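Local coordinates for xanthomonas outer protein D (Xanthomonas euvesicatoria, PDB 2OIX) that cleaves SUMO from conjugated proteins as a type III secreted cysteine protease of the Ulp1 family, represented here by an inactivated catalytic fragment, at residues 49-52 against 53-56; 108-111 against 112-115. The protein carries 1 engineered substitution. All coordinates share one frame; numbering follows the deposited sequence.

Contact 1: residues 49-52 against 53-56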
ATOM      1  N   GLN A  49     -15.169   8.983  -7.823  1.00 46.45           N
ATOM      2  CA  GLN A  49     -13.754   9.242  -8.070  1.00 46.96           C
ATOM      3  C   GLN A  49     -13.285  10.505  -7.338  1.00 46.04           C
ATOM      4  O   GLN A  49     -12.213  10.522  -6.753  1.00 46.12           O
ATOM      5  CB  GLN A  49     -13.502   9.325  -9.573  1.00 46.76           C
ATOM      6  CG  GLN A  49     -12.154   9.873  -9.958  1.00 49.82           C
ATOM      7  CD  GLN A  49     -12.046  10.064 -11.449  1.00 51.14           C
ATOM      8  OE1 GLN A  49     -12.499  11.078 -12.006  1.00 54.36           O
ATOM      9  NE2 GLN A  49     -11.470   9.075 -12.119  1.00 52.16           N
ATOM     10  N   ALA A  50     -14.118  11.543  -7.353  1.00 45.51           N
ATOM     11  CA  ALA A  50     -13.842  12.788  -6.637  1.00 45.07           C
ATOM     12  C   ALA A  50     -13.670  12.545  -5.146  1.00 44.66           C
ATOM     13  O   ALA A  50     -12.715  13.031  -4.537  1.00 44.93           O
ATOM     14  CB  ALA A  50     -14.964  13.820  -6.895  1.00 44.72           C
ATOM     15  N   ARG A  51     -14.596  11.784  -4.566  1.00 44.02           N
ATOM     16  CA  ARG A  51     -14.516  11.394  -3.162  1.00 43.43           C
ATOM     17  C   ARG A  51     -13.186  10.700  -2.906  1.00 41.89           C
ATOM     18  O   ARG A  51     -12.521  10.994  -1.925  1.00 40.96           O
ATOM     19  CB  ARG A  51     -15.696  10.490  -2.770  1.00 43.20           C
ATOM     20  CG  ARG A  51     -15.652   9.935  -1.333  1.00 44.50           C
ATOM     21  CD  ARG A  51     -16.832   8.970  -1.069  1.00 45.02           C
ATOM     22  NE  ARG A  51     -16.750   8.246   0.210  1.00 49.76           N
ATOM     23  CZ  ARG A  51     -16.022   7.143   0.421  1.00 50.42           C
ATOM     24  NH1 ARG A  51     -15.271   6.624  -0.550  1.00 51.20           N
ATOM     25  NH2 ARG A  51     -16.018   6.566   1.618  1.00 49.64           N
ATOM     26  N   ALA A  52     -12.810   9.794  -3.805  1.00 41.95           N
ATOM     27  CA  ALA A  52     -11.584   8.981  -3.637  1.00 41.78           C
ATOM     28  C   ALA A  52     -10.380   9.895  -3.706  1.00 41.50           C
ATOM     29  O   ALA A  52      -9.470   9.794  -2.891  1.00 41.77           O
ATOM     30  CB  ALA A  52     -11.498   7.887  -4.698  1.00 41.44           C
ATOM     31  N   GLN A  53     -10.387  10.826  -4.666  1.00 41.75           N
ATOM     32  CA  GLN A  53      -9.344  11.838  -4.745  1.00 42.92           C
ATOM     33  C   GLN A  53      -9.200  12.669  -3.451  1.00 43.99           C
ATOM     34  O   GLN A  53      -8.077  12.956  -3.043  1.00 45.24           O
ATOM     35  CB  GLN A  53      -9.568  12.732  -5.985  1.00 42.48           C
ATOM     36  CG  GLN A  53      -9.101  11.992  -7.223  1.00 42.78           C
ATOM     37  CD  GLN A  53      -9.460  12.640  -8.534  1.00 43.77           C
ATOM     38  OE1 GLN A  53     -10.419  13.427  -8.635  1.00 43.34           O
ATOM     39  NE2 GLN A  53      -8.686  12.310  -9.568  1.00 41.39           N
ATOM     40  N   ARG A  54     -10.311  13.001  -2.785  1.00 44.22           N
ATOM     41  CA  ARG A  54     -10.288  13.775  -1.524  1.00 43.92           C
ATOM     42  C   ARG A  54      -9.719  12.979  -0.360  1.00 44.01           C
ATOM     43  O   ARG A  54      -8.951  13.516   0.457  1.00 43.91           O
ATOM     44  CB  ARG A  54     -11.697  14.221  -1.134  1.00 44.37           C
ATOM     45  CG  ARG A  54     -12.403  15.090  -2.152  1.00 44.98           C
ATOM     46  CD  ARG A  54     -13.808  15.481  -1.643  1.00 45.35           C
ATOM     47  NE  ARG A  54     -14.707  15.824  -2.747  1.00 48.34           N
ATOM     48  CZ  ARG A  54     -15.830  15.168  -3.031  1.00 49.30           C
ATOM     49  NH1 ARG A  54     -16.234  14.143  -2.274  1.00 50.45           N
ATOM     50  NH2 ARG A  54     -16.569  15.560  -4.063  1.00 50.36           N
ATOM     51  N   LEU A  55     -10.131  11.709  -0.277  1.00 41.71           N
ATOM     52  CA  LEU A  55      -9.752  10.824   0.806  1.00 42.06           C
ATOM     53  C   LEU A  55      -8.307  10.396   0.725  1.00 41.82           C
ATOM     54  O   LEU A  55      -7.736  10.041   1.739  1.00 42.00           O
ATOM     55  CB  LEU A  55     -10.646   9.582   0.843  1.00 41.19           C
ATOM     56  CG  LEU A  55     -12.080   9.828   1.323  1.00 41.71           C
ATOM     57  CD1 LEU A  55     -12.936   8.635   0.994  1.00 41.26           C
ATOM     58  CD2 LEU A  55     -12.113  10.103   2.818  1.00 42.67           C
ATOM     59  N   LEU A  56      -7.718  10.452  -0.476  1.00 41.40           N
ATOM     60  CA  LEU A  56      -6.352   9.953  -0.664  1.00 41.69           C
ATOM     61  C   LEU A  56      -5.332  10.991  -1.058  1.00 42.42           C
ATOM     62  O   LEU A  56      -4.115  10.758  -0.924  1.00 42.37           O
ATOM     63  CB  LEU A  56      -6.337   8.834  -1.707  1.00 42.49           C
ATOM     64  CG  LEU A  56      -7.126   7.562  -1.369  1.00 39.62           C
ATOM     65  CD1 LEU A  56      -6.979   6.675  -2.579  1.00 39.68           C
ATOM     66  CD2 LEU A  56      -6.695   6.778  -0.087  1.00 43.88           C
TER

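Contact 2: residues 108-111 against 112-115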
ATOM      1  N   ALA A 108      -1.874  -0.141 -10.733  1.00 25.67           N
ATOM      2  CA  ALA A 108      -1.001   0.814  -9.976  1.00 25.79           C
ATOM      3  C   ALA A 108      -0.777   2.167 -10.715  1.00 26.35           C
ATOM      4  O   ALA A 108      -0.727   3.248 -10.097  1.00 23.78           O
ATOM      5  CB  ALA A 108       0.345   0.159  -9.646  1.00 26.88           C
ATOM      6  N   ASP A 109      -0.649   2.089 -12.041  1.00 26.31           N
ATOM      7  CA  ASP A 109      -0.381   3.250 -12.851  1.00 26.28           C
ATOM      8  C   ASP A 109      -1.607   4.132 -12.945  1.00 26.47           C
ATOM      9  O   ASP A 109      -1.503   5.355 -12.933  1.00 26.27           O
ATOM     10  CB  ASP A 109       0.074   2.839 -14.253  1.00 26.27           C
ATOM     11  CG  ASP A 109       1.523   2.401 -14.277  1.00 27.98           C
ATOM     12  OD1 ASP A 109       2.233   2.635 -13.270  1.00 28.41           O
ATOM     13  OD2 ASP A 109       1.953   1.831 -15.302  1.00 29.77           O
ATOM     14  N   MET A 110      -2.771   3.501 -13.018  1.00 26.79           N
ATOM     15  CA  MET A 110      -4.033   4.268 -13.054  1.00 27.12           C
ATOM     16  C   MET A 110      -4.235   4.959 -11.714  1.00 26.68           C
ATOM     17  O   MET A 110      -4.604   6.122 -11.685  1.00 27.49           O
ATOM     18  CB  MET A 110      -5.228   3.350 -13.302  1.00 27.12           C
ATOM     19  CG  MET A 110      -5.342   2.821 -14.752  1.00 28.92           C
ATOM     20  SD  MET A 110      -5.174   4.110 -16.017  1.00 34.78           S
ATOM     21  CE  MET A 110      -6.615   5.157 -15.729  1.00 36.58           C
ATOM     22  N   ALA A 111      -3.961   4.251 -10.614  1.00 26.29           N
ATOM     23  CA  ALA A 111      -4.021   4.850  -9.282  1.00 25.49           C
ATOM     24  C   ALA A 111      -3.099   6.080  -9.218  1.00 26.09           C
ATOM     25  O   ALA A 111      -3.552   7.168  -8.828  1.00 25.02           O
ATOM     26  CB  ALA A 111      -3.665   3.832  -8.169  1.00 27.01           C
ATOM     27  N   ALA A 112      -1.840   5.914  -9.639  1.00 26.30           N
ATOM     28  CA  ALA A 112      -0.859   7.021  -9.669  1.00 26.73           C
ATOM     29  C   ALA A 112      -1.364   8.128 -10.535  1.00 26.75           C
ATOM     30  O   ALA A 112      -1.350   9.284 -10.153  1.00 26.94           O
ATOM     31  CB  ALA A 112       0.506   6.543 -10.159  1.00 26.25           C
ATOM     32  N   TYR A 113      -1.848   7.775 -11.713  1.00 28.11           N
ATOM     33  CA  TYR A 113      -2.400   8.790 -12.620  1.00 27.92           C
ATOM     34  C   TYR A 113      -3.538   9.609 -11.979  1.00 28.64           C
ATOM     35  O   TYR A 113      -3.548  10.831 -12.045  1.00 28.31           O
ATOM     36  CB  TYR A 113      -2.930   8.118 -13.877  1.00 28.78           C
ATOM     37  CG  TYR A 113      -3.659   9.066 -14.796  1.00 31.65           C
ATOM     38  CD1 TYR A 113      -2.956   9.900 -15.659  1.00 32.30           C
ATOM     39  CD2 TYR A 113      -5.062   9.096 -14.833  1.00 33.02           C
ATOM     40  CE1 TYR A 113      -3.622  10.766 -16.506  1.00 34.79           C
ATOM     41  CE2 TYR A 113      -5.735   9.955 -15.680  1.00 35.70           C
ATOM     42  CZ  TYR A 113      -5.013  10.782 -16.508  1.00 34.08           C
ATOM     43  OH  TYR A 113      -5.691  11.631 -17.336  1.00 35.21           O
ATOM     44  N   HIS A 114      -4.497   8.920 -11.359  1.00 29.00           N
ATOM     45  CA  HIS A 114      -5.636   9.600 -10.722  1.00 29.48           C
ATOM     46  C   HIS A 114      -5.294  10.323  -9.413  1.00 29.66           C
ATOM     47  O   HIS A 114      -6.108  11.086  -8.904  1.00 30.05           O
ATOM     48  CB  HIS A 114      -6.779   8.621 -10.486  1.00 29.61           C
ATOM     49  CG  HIS A 114      -7.457   8.182 -11.742  1.00 29.88           C
ATOM     50  ND1 HIS A 114      -8.084   9.064 -12.593  1.00 32.34           N
ATOM     51  CD2 HIS A 114      -7.634   6.952 -12.272  1.00 32.53           C
ATOM     52  CE1 HIS A 114      -8.593   8.396 -13.613  1.00 33.56           C
ATOM     53  NE2 HIS A 114      -8.326   7.113 -13.444  1.00 33.56           N
ATOM     54  N   LEU A 115      -4.104  10.069  -8.876  1.00 28.82           N
ATOM     55  CA  LEU A 115      -3.604  10.824  -7.724  1.00 28.94           C
ATOM     56  C   LEU A 115      -2.856  12.092  -8.144  1.00 29.23           C
ATOM     57  O   LEU A 115      -2.290  12.797  -7.289  1.00 29.49           O
ATOM     58  CB  LEU A 115      -2.722   9.941  -6.814  1.00 28.52           C
ATOM     59  CG  LEU A 115      -3.519   8.964  -5.938  1.00 28.95           C
ATOM     60  CD1 LEU A 115      -2.570   7.925  -5.383  1.00 30.35           C
ATOM     61  CD2 LEU A 115      -4.365   9.602  -4.822  1.00 26.57           C
TER

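Contact 1: residues 49-52 against 53-56
Gln49 to Leu56 form two turns of one alpha helix, and Gln53 N bonds back to Gln49 O at 2.8 Å. The same i to i+4 pattern joins Arg54 to Ala50 and Leu55 to Arg51. The last bond, Leu56 N to Ala52 O, is weak at 3.1 Å. Two side-chain pairs and one arginine laid over backbone follow the helix surface. Arg51 leaves the backbone with CG anti to N (chi1 176°), and its extended chain carries the guanidinium to Leu55. Leu55 CD1 sits over the centre of one guanidinium face and lies 3.4 Å from Arg51 NH1. Arg54 reaches the other way, back over the preceding turn, with CG beside its own backbone N (chi1 -59°). Its NH1 comes within 3.4 Å of Arg51 CA, and its NH2 within 3.7 Å of Ala50 CB. Ala50 C lies over the centre of one Arg54 guanidinium face, with Arg51 N toward its rim. Gln49 and Gln53 run side by side, with their amide planes 25° apart; Gln49 CG lies 4.1 Å from Gln53 CD. Each NE2 donates to a backbone carbonyl, Leu41 O for Gln49 and, probably, His114 O for Gln53. Ala52 and Leu56 are buried, Ala52 against Met40 and Leu56 against Val37. Helix 46-57 thus packs on helix 35-40.

Contact 2: residues 108-111 against 112-115
Met110 folds alongside His114, its CE methyl 3.5 Å from His114 NE2. The two residues are one turn apart on helix 102-114, the helix of a beta-alpha-beta unit with strands 90-94 and 123-125. Both side chains point the same way. The Met110 chain is bent at chi2 (-48°) and chi3 (-65°), which curls the methyl over toward residues 112-115. There the methyl also approaches Tyr113, with CE 4.3 Å from Tyr113 CD2, an apolar contact. Tyr113 CD2 in turn stands 3.7 Å above the plane of the His114 ring, over its centre, while His114 CE1 lies at the edge of the Tyr113 ring. The Met110 methyl and the two rings thus form one cluster on the helix surface. Asp109 OD1 forms a salt bridge with Arg105 NE, one turn earlier. Ala108, Ala111 and Ala112 are buried, and Ala111 packs on Ile69 of strand 64-71. Backbone bonds from Ala112 to Ala108, Tyr113 to Asp109 and His114 to Met110 are regular. The helix then ends: Leu115 N makes two weak bonds, to Ala111 O at 3.0 Å and to Ala112 O at 3.1 Å. At the last helical residue, His114 CG lies beside its own backbone N (chi1 -70°). This turns the ring back toward the preceding turn, where its carbon CD2 rests 3.2 Å from Met110 O.

From the N terminus, contact 1 comes first, on helix 46-57. The chain then runs through strands 64-71, 75-82 and 90-94 before contact 2 on helix 102-114. Each contact spans successive helical turns and closes no long loop. They lie in series, neither nested nor crossing, with centres about 12 Å apart. They meet where helix 102-114 ends. Gln49 NE2 of contact 1 packs on His114 CE1 at 3.3 Å, so both glutamines of contact 1 reach that histidine. Leu56 CB also packs against Leu115 CD2. The pair ties the helix ahead of the central strands to the crossover helix between strands 90-94 and 123-125.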